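Local coordinates for putative sesquiterpene cyclase (Kitasatospora setae, PDB 4MC3), which catalyses the magnesium-dependent 1,11-cyclization of farnesyl diphosphate to (2Z,6E)-hedycaryol, with release of diphosphate, at residues L72-L77 and G144-F149; W183-D188 and A212-I217; G204-L209 and V293-N298. All blocks are in the same frame, centred on the assembly; numbering follows the deposited sequence.

Contact 1 of 3, residues L72-L77 and G144-F149; sequences LKWIAL and GHFEAF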
ATOM      1  N   LEU A  72      -0.465 -12.192   0.849  1.00 17.30           N
ATOM      2  CA  LEU A  72       0.959 -12.420   1.137  1.00 17.96           C
ATOM      3  C   LEU A  72       1.744 -12.750  -0.164  1.00 16.69           C
ATOM      4  O   LEU A  72       2.913 -12.390  -0.282  1.00 19.50           O
ATOM      5  CB  LEU A  72       1.155 -13.536   2.140  1.00 20.08           C
ATOM      6  CG  LEU A  72       0.706 -13.336   3.571  1.00 22.97           C
ATOM      7  CD1 LEU A  72       1.280 -14.422   4.469  1.00 25.38           C
ATOM      8  CD2 LEU A  72       1.035 -11.952   4.040  1.00 26.40           C
ATOM      9  N   LYS A  73       1.108 -13.453  -1.126  1.00 18.02           N
ATOM     10  CA  LYS A  73       1.752 -13.692  -2.412  1.00 18.22           C
ATOM     11  C   LYS A  73       2.074 -12.356  -3.120  1.00 17.77           C
ATOM     12  O   LYS A  73       3.169 -12.167  -3.636  1.00 18.67           O
ATOM     13  CB  LYS A  73       0.872 -14.595  -3.319  1.00 19.21           C
ATOM     14  CG  LYS A  73       0.717 -16.015  -2.752  1.00 20.90           C
ATOM     15  CD  LYS A  73      -0.169 -16.861  -3.630  1.00 24.36           C
ATOM     16  CE  LYS A  73      -0.361 -18.229  -3.029  1.00 28.03           C
ATOM     17  NZ  LYS A  73      -1.392 -19.017  -3.806  1.00 31.99           N
ATOM     18  N   TRP A  74       1.107 -11.432  -3.107  1.00 15.89           N
ATOM     19  CA  TRP A  74       1.366 -10.098  -3.678  1.00 16.66           C
ATOM     20  C   TRP A  74       2.495  -9.359  -2.971  1.00 17.16           C
ATOM     21  O   TRP A  74       3.323  -8.709  -3.623  1.00 17.87           O
ATOM     22  CB  TRP A  74       0.055  -9.290  -3.736  1.00 15.93           C
ATOM     23  CG  TRP A  74      -0.832  -9.680  -4.827  1.00 14.86           C
ATOM     24  CD1 TRP A  74      -1.832 -10.565  -4.770  1.00 16.63           C
ATOM     25  CD2 TRP A  74      -0.756  -9.250  -6.186  1.00 15.54           C
ATOM     26  NE1 TRP A  74      -2.428 -10.718  -6.009  1.00 16.00           N
ATOM     27  CE2 TRP A  74      -1.783  -9.892  -6.893  1.00 16.77           C
ATOM     28  CE3 TRP A  74       0.044  -8.329  -6.862  1.00 15.83           C
ATOM     29  CZ2 TRP A  74      -1.962  -9.726  -8.285  1.00 15.76           C
ATOM     30  CZ3 TRP A  74      -0.130  -8.143  -8.201  1.00 17.36           C
ATOM     31  CH2 TRP A  74      -1.117  -8.827  -8.918  1.00 17.59           C
ATOM     32  N   ILE A  75       2.510  -9.403  -1.644  1.00 17.02           N
ATOM     33  CA  ILE A  75       3.600  -8.732  -0.903  1.00 17.80           C
ATOM     34  C   ILE A  75       4.963  -9.372  -1.188  1.00 19.96           C
ATOM     35  O   ILE A  75       5.940  -8.672  -1.420  1.00 21.49           O
ATOM     36  CB  ILE A  75       3.286  -8.678   0.593  1.00 18.80           C
ATOM     37  CG1 ILE A  75       2.061  -7.766   0.858  1.00 20.52           C
ATOM     38  CG2 ILE A  75       4.506  -8.217   1.348  1.00 22.93           C
ATOM     39  CD1 ILE A  75       1.642  -7.737   2.330  1.00 21.88           C
ATOM     40  N   ALA A  76       5.016 -10.696  -1.218  1.00 19.36           N
ATOM     41  CA  ALA A  76       6.284 -11.364  -1.527  1.00 20.74           C
ATOM     42  C   ALA A  76       6.760 -11.030  -2.925  1.00 22.69           C
ATOM     43  O   ALA A  76       7.949 -10.777  -3.139  1.00 23.26           O
ATOM     44  CB  ALA A  76       6.119 -12.860  -1.383  1.00 23.21           C
ATOM     45  N   LEU A  77       5.847 -11.050  -3.887  1.00 19.56           N
ATOM     46  CA  LEU A  77       6.204 -10.680  -5.247  1.00 20.32           C
ATOM     47  C   LEU A  77       6.736  -9.257  -5.328  1.00 21.48           C
ATOM     48  O   LEU A  77       7.713  -9.005  -6.038  1.00 23.18           O
ATOM     49  CB  LEU A  77       5.045 -10.914  -6.169  1.00 19.41           C
ATOM     50  CG  LEU A  77       5.256 -10.555  -7.622  1.00 22.64           C
ATOM     51  CD1 LEU A  77       6.277 -11.413  -8.330  1.00 25.12           C
ATOM     52  CD2 LEU A  77       3.896 -10.624  -8.311  1.00 23.67           C
ATOM     53  N   GLY A 144      -5.230  -0.255 -11.891  1.00 18.76           N
ATOM     54  CA  GLY A 144      -4.813   1.134 -11.904  1.00 21.79           C
ATOM     55  C   GLY A 144      -3.937   1.489 -10.715  1.00 21.65           C
ATOM     56  O   GLY A 144      -2.912   2.154 -10.855  1.00 19.36           O
ATOM     57  N   HIS A 145      -4.321   0.995  -9.547  1.00 17.37           N
ATOM     58  CA  HIS A 145      -3.507   1.245  -8.347  1.00 17.11           C
ATOM     59  C   HIS A 145      -2.135   0.549  -8.407  1.00 16.80           C
ATOM     60  O   HIS A 145      -1.132   1.115  -7.928  1.00 16.09           O
ATOM     61  CB  HIS A 145      -4.298   0.801  -7.149  1.00 16.76           C
ATOM     62  CG  HIS A 145      -5.467   1.666  -6.814  1.00 17.31           C
ATOM     63  ND1 HIS A 145      -6.559   1.172  -6.128  1.00 19.77           N
ATOM     64  CD2 HIS A 145      -5.681   3.000  -6.955  1.00 21.51           C
ATOM     65  CE1 HIS A 145      -7.426   2.141  -5.930  1.00 24.31           C
ATOM     66  NE2 HIS A 145      -6.919   3.258  -6.429  1.00 25.82           N
ATOM     67  N   PHE A 146      -2.088  -0.699  -8.892  1.00 15.10           N
ATOM     68  CA  PHE A 146      -0.850  -1.446  -9.009  1.00 15.25           C
ATOM     69  C   PHE A 146       0.084  -0.827 -10.043  1.00 15.42           C
ATOM     70  O   PHE A 146       1.307  -0.719  -9.837  1.00 17.48           O
ATOM     71  CB  PHE A 146      -1.129  -2.917  -9.197  1.00 15.68           C
ATOM     72  CG  PHE A 146       0.097  -3.775  -8.950  1.00 14.99           C
ATOM     73  CD1 PHE A 146       0.446  -4.054  -7.640  1.00 17.41           C
ATOM     74  CD2 PHE A 146       0.924  -4.276  -9.981  1.00 16.98           C
ATOM     75  CE1 PHE A 146       1.580  -4.798  -7.373  1.00 20.06           C
ATOM     76  CE2 PHE A 146       2.062  -4.999  -9.672  1.00 18.44           C
ATOM     77  CZ  PHE A 146       2.357  -5.280  -8.384  1.00 17.97           C
ATOM     78  N   GLU A 147      -0.486  -0.445 -11.185  1.00 16.98           N
ATOM     79  CA  GLU A 147       0.286   0.232 -12.219  1.00 18.74           C
ATOM     80  C   GLU A 147       0.812   1.561 -11.727  1.00 18.86           C
ATOM     81  O   GLU A 147       1.958   1.887 -12.032  1.00 19.97           O
ATOM     82  CB  GLU A 147      -0.496   0.434 -13.537  1.00 22.80           C
ATOM     83  CG  GLU A 147      -0.710  -0.873 -14.279  1.00 25.10           C
ATOM     84  CD  GLU A 147      -1.354  -0.737 -15.630  1.00 33.81           C
ATOM     85  OE1 GLU A 147      -2.181   0.128 -15.831  1.00 31.39           O
ATOM     86  OE2 GLU A 147      -1.004  -1.538 -16.477  1.00 48.59           O
ATOM     87  N   ALA A 148       0.010   2.309 -10.976  1.00 17.71           N
ATOM     88  CA  ALA A 148       0.455   3.598 -10.394  1.00 18.39           C
ATOM     89  C   ALA A 148       1.686   3.319  -9.473  1.00 19.13           C
ATOM     90  O   ALA A 148       2.661   4.032  -9.497  1.00 19.71           O
ATOM     91  CB  ALA A 148      -0.632   4.310  -9.639  1.00 19.29           C
ATOM     92  N   PHE A 149       1.590   2.299  -8.627  1.00 16.80           N
ATOM     93  CA  PHE A 149       2.699   1.854  -7.740  1.00 15.57           C
ATOM     94  C   PHE A 149       3.933   1.566  -8.591  1.00 16.93           C
ATOM     95  O   PHE A 149       5.005   2.074  -8.309  1.00 18.66           O
ATOM     96  CB  PHE A 149       2.227   0.633  -6.932  1.00 14.08           C
ATOM     97  CG  PHE A 149       3.307  -0.118  -6.279  1.00 15.41           C
ATOM     98  CD1 PHE A 149       3.859   0.294  -5.060  1.00 17.74           C
ATOM     99  CD2 PHE A 149       3.732  -1.316  -6.836  1.00 17.36           C
ATOM    100  CE1 PHE A 149       4.884  -0.439  -4.481  1.00 22.77           C
ATOM    101  CE2 PHE A 149       4.720  -2.021  -6.280  1.00 21.89           C
ATOM    102  CZ  PHE A 149       5.325  -1.604  -5.130  1.00 24.27           C
TER
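W74 and F146 form a T-shaped aromatic pair in the class I terpene synthase alpha-domain, behind the wall of the active-site pocket. It joins helix 65-84, which carries the start of the DDXXXE motif, to helix 136-160. The indole points its six-membered ring edge-on at one face of the phenyl ring. The centroids of the W74 six-membered ring and the F146 ring are 5.1 Å apart and the planes stand at 74°. The leading atom is W74 CZ3, which lies 3.8 Å from F146 CZ. It sits above the phenyl ring but is shifted toward the rim. W74 CE3 follows, 3.9 Å from F146 CE1. The backbones stay far apart, with W74 CA and F146 CA separated by 10.4 Å, so between these two segments the contact is made by the two rings. F146 reaches across because its CG is anti to the backbone N (chi1 -164°). The opposite face of F146 takes F149 CD2, about 4.1 Å above the ring plane. F146 is thus held between W74 and F149. F149 touches the bound nerolidol and is important for stabilising the cation at C-11, so F146 is a second-shell residue. W74 NE1 is hydrogen-bonded to T130 OG1 of helix 118-131, which also packs L123 and L126 on W74. W183 of helix 181-188 meets F146 edge-to-face and touches W74, and F142 meets W74 edge-to-face, extending the aromatic cluster.

Contact 2 of 3, residues W183-D188 and A212-I217; sequences WLWDLD and AGALHI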
ATOM      1  N   TRP A 183      -3.484  -0.409  -3.600  1.00 14.90           N
ATOM      2  CA  TRP A 183      -3.728  -1.763  -4.104  1.00 14.92           C
ATOM      3  C   TRP A 183      -3.824  -2.804  -3.021  1.00 14.22           C
ATOM      4  O   TRP A 183      -4.585  -3.783  -3.112  1.00 14.65           O
ATOM      5  CB  TRP A 183      -2.742  -2.182  -5.203  1.00 16.10           C
ATOM      6  CG  TRP A 183      -1.333  -2.309  -4.842  1.00 14.75           C
ATOM      7  CD1 TRP A 183      -0.378  -1.388  -5.055  1.00 16.43           C
ATOM      8  CD2 TRP A 183      -0.699  -3.427  -4.245  1.00 16.11           C
ATOM      9  NE1 TRP A 183       0.832  -1.854  -4.608  1.00 16.13           N
ATOM     10  CE2 TRP A 183       0.653  -3.108  -4.080  1.00 16.39           C
ATOM     11  CE3 TRP A 183      -1.163  -4.691  -3.784  1.00 15.95           C
ATOM     12  CZ2 TRP A 183       1.571  -4.010  -3.524  1.00 17.22           C
ATOM     13  CZ3 TRP A 183      -0.214  -5.572  -3.229  1.00 16.04           C
ATOM     14  CH2 TRP A 183       1.104  -5.219  -3.093  1.00 19.55           C
ATOM     15  N   LEU A 184      -3.091  -2.596  -1.908  1.00 14.76           N
ATOM     16  CA  LEU A 184      -3.236  -3.484  -0.772  1.00 15.57           C
ATOM     17  C   LEU A 184      -4.635  -3.521  -0.253  1.00 13.78           C
ATOM     18  O   LEU A 184      -5.250  -4.559   0.038  1.00 15.60           O
ATOM     19  CB  LEU A 184      -2.216  -3.148   0.353  1.00 16.17           C
ATOM     20  CG  LEU A 184      -0.789  -3.436  -0.043  1.00 16.79           C
ATOM     21  CD1 LEU A 184       0.189  -2.713   0.889  1.00 18.24           C
ATOM     22  CD2 LEU A 184      -0.483  -4.933   0.077  1.00 17.29           C
ATOM     23  N   TRP A 185      -5.214  -2.344  -0.050  1.00 14.78           N
ATOM     24  CA  TRP A 185      -6.593  -2.192   0.443  1.00 15.60           C
ATOM     25  C   TRP A 185      -7.597  -2.720  -0.586  1.00 14.27           C
ATOM     26  O   TRP A 185      -8.588  -3.325  -0.173  1.00 16.20           O
ATOM     27  CB  TRP A 185      -6.946  -0.789   0.832  1.00 17.92           C
ATOM     28  CG  TRP A 185      -6.208  -0.362   2.130  1.00 17.37           C
ATOM     29  CD1 TRP A 185      -5.874  -1.143   3.182  1.00 22.56           C
ATOM     30  CD2 TRP A 185      -5.700   0.960   2.435  1.00 16.21           C
ATOM     31  NE1 TRP A 185      -5.230  -0.389   4.153  1.00 23.50           N
ATOM     32  CE2 TRP A 185      -5.076   0.897   3.689  1.00 18.97           C
ATOM     33  CE3 TRP A 185      -5.691   2.160   1.740  1.00 17.21           C
ATOM     34  CZ2 TRP A 185      -4.464   2.033   4.294  1.00 19.01           C
ATOM     35  CZ3 TRP A 185      -5.121   3.304   2.349  1.00 19.48           C
ATOM     36  CH2 TRP A 185      -4.511   3.208   3.596  1.00 19.26           C
ATOM     37  N   ASP A 186      -7.340  -2.555  -1.892  1.00 16.27           N
ATOM     38  CA  ASP A 186      -8.189  -3.225  -2.858  1.00 14.90           C
ATOM     39  C   ASP A 186      -8.336  -4.726  -2.546  1.00 14.52           C
ATOM     40  O   ASP A 186      -9.412  -5.324  -2.691  1.00 16.27           O
ATOM     41  CB  ASP A 186      -7.658  -3.063  -4.289  1.00 15.59           C
ATOM     42  CG  ASP A 186      -7.738  -1.637  -4.823  1.00 16.11           C
ATOM     43  OD1 ASP A 186      -8.589  -0.847  -4.403  1.00 18.37           O
ATOM     44  OD2 ASP A 186      -6.871  -1.342  -5.699  1.00 18.53           O
ATOM     45  N   LEU A 187      -7.242  -5.399  -2.179  1.00 14.37           N
ATOM     46  CA  LEU A 187      -7.284  -6.804  -1.862  1.00 14.75           C
ATOM     47  C   LEU A 187      -8.113  -7.128  -0.632  1.00 16.45           C
ATOM     48  O   LEU A 187      -8.608  -8.278  -0.508  1.00 16.53           O
ATOM     49  CB  LEU A 187      -5.863  -7.388  -1.759  1.00 16.04           C
ATOM     50  CG  LEU A 187      -5.014  -7.486  -3.044  1.00 16.15           C
ATOM     51  CD1 LEU A 187      -3.551  -7.700  -2.815  1.00 17.54           C
ATOM     52  CD2 LEU A 187      -5.583  -8.608  -3.962  1.00 17.61           C
ATOM     53  N   ASP A 188      -8.296  -6.170   0.275  1.00 16.38           N
ATOM     54  CA  ASP A 188      -9.144  -6.382   1.435  1.00 17.05           C
ATOM     55  C   ASP A 188     -10.604  -6.668   1.024  1.00 17.02           C
ATOM     56  O   ASP A 188     -11.343  -7.321   1.766  1.00 17.86           O
ATOM     57  CB  ASP A 188      -9.108  -5.191   2.372  1.00 17.46           C
ATOM     58  CG  ASP A 188      -9.720  -5.479   3.762  1.00 18.01           C
ATOM     59  OD1 ASP A 188      -9.429  -6.554   4.316  1.00 19.38           O
ATOM     60  OD2 ASP A 188     -10.524  -4.626   4.248  1.00 18.89           O
ATOM     61  N   ALA A 212      -5.548   9.965   2.660  1.00 19.52           N
ATOM     62  CA  ALA A 212      -5.030  10.345   3.953  1.00 20.93           C
ATOM     63  C   ALA A 212      -4.447   9.196   4.709  1.00 18.99           C
ATOM     64  O   ALA A 212      -3.400   9.333   5.386  1.00 19.76           O
ATOM     65  CB  ALA A 212      -6.107  11.036   4.773  1.00 23.12           C
ATOM     66  N   GLY A 213      -5.095   8.026   4.649  1.00 19.16           N
ATOM     67  CA  GLY A 213      -4.563   6.874   5.316  1.00 20.39           C
ATOM     68  C   GLY A 213      -3.229   6.467   4.716  1.00 18.50           C
ATOM     69  O   GLY A 213      -2.257   6.139   5.437  1.00 19.77           O
ATOM     70  N   ALA A 214      -3.167   6.469   3.376  1.00 16.96           N
ATOM     71  CA  ALA A 214      -1.929   6.080   2.663  1.00 16.27           C
ATOM     72  C   ALA A 214      -0.807   7.060   3.045  1.00 16.88           C
ATOM     73  O   ALA A 214       0.336   6.635   3.261  1.00 17.71           O
ATOM     74  CB  ALA A 214      -2.109   6.014   1.159  1.00 16.85           C
ATOM     75  N   LEU A 215      -1.120   8.342   3.127  1.00 16.77           N
ATOM     76  CA  LEU A 215      -0.126   9.353   3.435  1.00 18.25           C
ATOM     77  C   LEU A 215       0.286   9.324   4.899  1.00 18.81           C
ATOM     78  O   LEU A 215       1.466   9.534   5.197  1.00 19.34           O
ATOM     79  CB  LEU A 215      -0.569  10.745   3.016  1.00 18.82           C
ATOM     80  CG  LEU A 215      -0.569  10.966   1.486  1.00 19.76           C
ATOM     81  CD1 LEU A 215      -1.054  12.385   1.195  1.00 22.41           C
ATOM     82  CD2 LEU A 215       0.774  10.651   0.768  1.00 21.08           C
ATOM     83  N   HIS A 216      -0.623   9.015   5.804  1.00 19.94           N
ATOM     84  CA  HIS A 216      -0.223   8.870   7.215  1.00 20.45           C
ATOM     85  C   HIS A 216       0.852   7.794   7.359  1.00 18.66           C
ATOM     86  O   HIS A 216       1.935   8.003   7.921  1.00 20.92           O
ATOM     87  CB  HIS A 216      -1.411   8.512   8.069  1.00 19.59           C
ATOM     88  CG  HIS A 216      -1.116   8.428   9.529  1.00 21.63           C
ATOM     89  ND1 HIS A 216      -0.469   7.360  10.103  1.00 21.48           N
ATOM     90  CD2 HIS A 216      -1.374   9.305  10.539  1.00 24.36           C
ATOM     91  CE1 HIS A 216      -0.363   7.569  11.417  1.00 23.11           C
ATOM     92  NE2 HIS A 216      -0.908   8.733  11.704  1.00 24.76           N
ATOM     93  N   ILE A 217       0.583   6.614   6.765  1.00 18.54           N
ATOM     94  CA  ILE A 217       1.451   5.481   6.787  1.00 19.67           C
ATOM     95  C   ILE A 217       2.759   5.822   6.136  1.00 18.64           C
ATOM     96  O   ILE A 217       3.842   5.464   6.632  1.00 21.12           O
ATOM     97  CB  ILE A 217       0.721   4.280   6.121  1.00 19.13           C
ATOM     98  CG1 ILE A 217      -0.463   3.846   6.998  1.00 20.27           C
ATOM     99  CG2 ILE A 217       1.648   3.148   5.842  1.00 19.59           C
ATOM    100  CD1 ILE A 217      -1.464   2.936   6.311  1.00 19.79           C
TER
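W185 makes a buried van der Waals contact between helices, with G213, A214 and I217, near the centre of the alpha-helical fold. One indole spans the space between helix 181-188 and helix 204-225. The axes of the two segments pass 12.2 Å apart at an angle of 125°, too far for the backbones to meet. The benzo edge of W185 comes in edge-on against the backbone of the second helix. W185 CH2 lies 3.5 Å from A214 N and 3.7 Å from G213 C, both near the indole plane. G213 has no side chain, and the indole edge comes right up to its backbone. The methyl CB of A214 lies beside the same edge, 4.2 Å from W185 CZ3. I217 approaches W185 from the opposite direction. Its extended CG1 branch (chi2 165°) carries I217 CD1 to 3.7 Å from W185 CZ2, at an oblique angle to the ring. I217 also touches the bound nerolidol, so W185 backs a pocket residue from the second shell. I217 lies one turn before N221, which begins the NXXXSXXXE motif. The indole nitrogen, W185 NE1, has a weak hydrogen bond to N302 OD1 of helix 286-309. V299 of that helix packs on W185, and Q306 on I217. Helix 250-282 covers A212 and H216, while helix 65-84 lies against W183, L184 and L187.

Contact 3 of 3, residues G204-L209 and V293-N298; sequences GPMNKL and VDYAAN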
ATOM      1  N   GLY A 204     -16.352  10.431  -2.839  1.00 31.00           N
ATOM      2  CA  GLY A 204     -15.488  11.461  -2.292  1.00 30.95           C
ATOM      3  C   GLY A 204     -14.900  11.106  -0.946  1.00 32.38           C
ATOM      4  O   GLY A 204     -13.670  11.192  -0.768  1.00 29.39           O
ATOM      5  N   PRO A 205     -15.758  10.695   0.011  1.00 31.98           N
ATOM      6  CA  PRO A 205     -15.187  10.405   1.310  1.00 30.29           C
ATOM      7  C   PRO A 205     -14.220   9.208   1.257  1.00 27.71           C
ATOM      8  O   PRO A 205     -13.237   9.197   2.003  1.00 26.79           O
ATOM      9  CB  PRO A 205     -16.425  10.096   2.182  1.00 32.57           C
ATOM     10  CG  PRO A 205     -17.535  10.896   1.556  1.00 32.58           C
ATOM     11  CD  PRO A 205     -17.226  10.926   0.090  1.00 36.50           C
ATOM     12  N   MET A 206     -14.493   8.202   0.424  1.00 25.74           N
ATOM     13  CA  MET A 206     -13.599   7.031   0.369  1.00 26.31           C
ATOM     14  C   MET A 206     -12.264   7.428  -0.256  1.00 23.55           C
ATOM     15  O   MET A 206     -11.193   6.963   0.179  1.00 23.71           O
ATOM     16  CB  MET A 206     -14.215   5.882  -0.389  1.00 27.40           C
ATOM     17  CG  MET A 206     -13.532   4.534  -0.151  1.00 26.51           C
ATOM     18  SD  MET A 206     -13.790   3.979   1.552  1.00 27.67           S
ATOM     19  CE  MET A 206     -15.199   2.901   1.429  1.00 25.35           C
ATOM     20  N   ASN A 207     -12.293   8.256  -1.280  1.00 23.51           N
ATOM     21  CA  ASN A 207     -11.044   8.724  -1.885  1.00 25.41           C
ATOM     22  C   ASN A 207     -10.211   9.514  -0.886  1.00 24.07           C
ATOM     23  O   ASN A 207      -8.984   9.381  -0.843  1.00 23.33           O
ATOM     24  CB  ASN A 207     -11.314   9.569  -3.153  1.00 26.52           C
ATOM     25  CG  ASN A 207     -11.894   8.775  -4.308  1.00 28.50           C
ATOM     26  OD1 ASN A 207     -11.783   7.562  -4.418  1.00 30.45           O
ATOM     27  ND2 ASN A 207     -12.495   9.508  -5.229  1.00 31.63           N
ATOM     28  N   LYS A 208     -10.869  10.338  -0.079  1.00 24.68           N
ATOM     29  CA  LYS A 208     -10.226  11.172   0.913  1.00 24.36           C
ATOM     30  C   LYS A 208      -9.609  10.302   1.971  1.00 21.92           C
ATOM     31  O   LYS A 208      -8.478  10.564   2.465  1.00 22.35           O
ATOM     32  CB  LYS A 208     -11.260  12.126   1.504  1.00 27.30           C
ATOM     33  CG  LYS A 208     -10.783  13.081   2.609  1.00 31.42           C
ATOM     34  CD  LYS A 208     -11.950  14.001   2.978  1.00 32.68           C
ATOM     35  CE  LYS A 208     -11.647  14.846   4.199  1.00 36.46           C
ATOM     36  NZ  LYS A 208     -12.703  15.870   4.473  1.00 38.19           N
ATOM     37  N   LEU A 209     -10.361   9.288   2.394  1.00 22.94           N
ATOM     38  CA  LEU A 209      -9.860   8.325   3.394  1.00 22.52           C
ATOM     39  C   LEU A 209      -8.638   7.561   2.884  1.00 18.79           C
ATOM     40  O   LEU A 209      -7.653   7.389   3.639  1.00 22.11           O
ATOM     41  CB  LEU A 209     -10.997   7.317   3.727  1.00 24.66           C
ATOM     42  CG  LEU A 209     -10.651   6.184   4.708  1.00 25.36           C
ATOM     43  CD1 LEU A 209     -10.213   6.702   6.053  1.00 26.30           C
ATOM     44  CD2 LEU A 209     -11.853   5.257   4.844  1.00 29.39           C
ATOM     45  N   VAL A 293     -18.373  -0.063   5.646  1.00 24.71           N
ATOM     46  CA  VAL A 293     -17.907   0.332   6.987  1.00 23.86           C
ATOM     47  C   VAL A 293     -16.719  -0.519   7.479  1.00 23.64           C
ATOM     48  O   VAL A 293     -15.769   0.009   8.106  1.00 23.76           O
ATOM     49  CB  VAL A 293     -19.081   0.267   7.985  1.00 30.50           C
ATOM     50  CG1 VAL A 293     -18.599   0.445   9.427  1.00 33.09           C
ATOM     51  CG2 VAL A 293     -20.081   1.325   7.605  1.00 34.01           C
ATOM     52  N   ASP A 294     -16.757  -1.811   7.193  1.00 21.74           N
ATOM     53  CA  ASP A 294     -15.701  -2.738   7.588  1.00 24.42           C
ATOM     54  C   ASP A 294     -14.411  -2.377   6.803  1.00 23.65           C
ATOM     55  O   ASP A 294     -13.303  -2.409   7.370  1.00 23.23           O
ATOM     56  CB  ASP A 294     -16.144  -4.183   7.325  1.00 26.62           C
ATOM     57  CG  ASP A 294     -15.454  -5.233   8.196  1.00 34.61           C
ATOM     58  OD1 ASP A 294     -16.094  -6.278   8.475  1.00 38.38           O
ATOM     59  OD2 ASP A 294     -14.289  -5.097   8.586  1.00 34.49           O
ATOM     60  N   TYR A 295     -14.543  -2.130   5.502  1.00 21.26           N
ATOM     61  CA  TYR A 295     -13.375  -1.714   4.704  1.00 21.63           C
ATOM     62  C   TYR A 295     -12.733  -0.468   5.288  1.00 20.38           C
ATOM     63  O   TYR A 295     -11.524  -0.410   5.459  1.00 21.60           O
ATOM     64  CB  TYR A 295     -13.827  -1.451   3.286  1.00 20.89           C
ATOM     65  CG  TYR A 295     -12.835  -0.947   2.289  1.00 19.82           C
ATOM     66  CD1 TYR A 295     -12.137  -1.824   1.498  1.00 20.50           C
ATOM     67  CD2 TYR A 295     -12.635   0.392   2.087  1.00 20.54           C
ATOM     68  CE1 TYR A 295     -11.298  -1.363   0.496  1.00 21.16           C
ATOM     69  CE2 TYR A 295     -11.748   0.879   1.142  1.00 23.06           C
ATOM     70  CZ  TYR A 295     -11.077  -0.022   0.346  1.00 20.42           C
ATOM     71  OH  TYR A 295     -10.291   0.496  -0.652  1.00 21.17           O
ATOM     72  N   ALA A 296     -13.524   0.544   5.622  1.00 19.65           N
ATOM     73  CA  ALA A 296     -12.983   1.783   6.184  1.00 21.33           C
ATOM     74  C   ALA A 296     -12.367   1.594   7.581  1.00 21.66           C
ATOM     75  O   ALA A 296     -11.331   2.193   7.920  1.00 22.95           O
ATOM     76  CB  ALA A 296     -14.079   2.828   6.262  1.00 24.07           C
ATOM     77  N   ALA A 297     -12.941   0.722   8.397  1.00 22.28           N
ATOM     78  CA  ALA A 297     -12.301   0.365   9.670  1.00 24.45           C
ATOM     79  C   ALA A 297     -10.972  -0.307   9.504  1.00 22.01           C
ATOM     80  O   ALA A 297     -10.053  -0.137  10.333  1.00 22.50           O
ATOM     81  CB  ALA A 297     -13.223  -0.515  10.541  1.00 25.47           C
ATOM     82  N   ASN A 298     -10.819  -1.072   8.424  1.00 21.15           N
ATOM     83  CA  ASN A 298      -9.535  -1.719   8.143  1.00 19.97           C
ATOM     84  C   ASN A 298      -8.475  -0.695   7.711  1.00 19.59           C
ATOM     85  O   ASN A 298      -7.296  -0.797   8.070  1.00 19.25           O
ATOM     86  CB  ASN A 298      -9.700  -2.800   7.043  1.00 20.17           C
ATOM     87  CG  ASN A 298      -8.477  -3.619   6.895  1.00 21.79           C
ATOM     88  OD1 ASN A 298      -7.717  -3.505   5.884  1.00 22.07           O
ATOM     89  ND2 ASN A 298      -8.222  -4.396   7.886  1.00 21.34           N
TER
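The sulfur of M206 lies at the edge of the Y295 ring, in a Met-aromatic contact between two helices. M206 SD is 4.8 Å from the Y295 ring centroid and 74° off the ring normal. M206 SD is 3.7 Å from Y295 CE2. The terminal methyl is as close: M206 CE lies 3.6 Å from Y295 CD2 and meets the ring obliquely. Sulfur and methyl therefore both lie along the CD2-CE2 side of the tyrosine. The methionine gets there by bending. CB-CG of M206 runs opposite the backbone N (chi1 -164°), and bends at chi2 and chi3 then bring the sulfur round to the ring. L209, one helical turn on, makes the second half of the contact. L209 CD2 rests 3.6 Å from A296 CB and 3.9 Å from A296 CA. The small alanine lets the helices come near here, with L209 CA and A296 CA 7.8 Å apart. The contact joins the first turns of helix 204-225 to helix 286-309, at a distance from the active-site pocket. Helix 250-282 adds V268 against L209 and L275 against A296. W185 of helix 181-188 packs on Y295. All four touching residues are buried. The polar end of the tyrosine is turned to another partner, since Y295 OH has a weak hydrogen bond with R210 NH2. The two segments share no hydrogen bond, so their cohesion is probably mostly dispersive, perhaps with a small electrostatic share from the sulfur at the ring edge.

From the N terminus, contact 1 comes first. It closes a largely helical loop of 66 residues, from helix 65-84 to helix 136-160. It is complete before contact 2 opens at helix 181-188. Contact 2 closes a short loop of 23 residues onto helix 204-225. Contact 3 starts earlier on that same helix and ends on helix 286-309, 83 residues later. Contacts 2 and 3 therefore cross, and contact 1 stands in series with both. Contacts 1 and 2 touch through W183 and through a probable H145-D186 hydrogen bond. Contacts 2 and 3 touch where W185 O meets Y295. Together they tie five helices into one bundle.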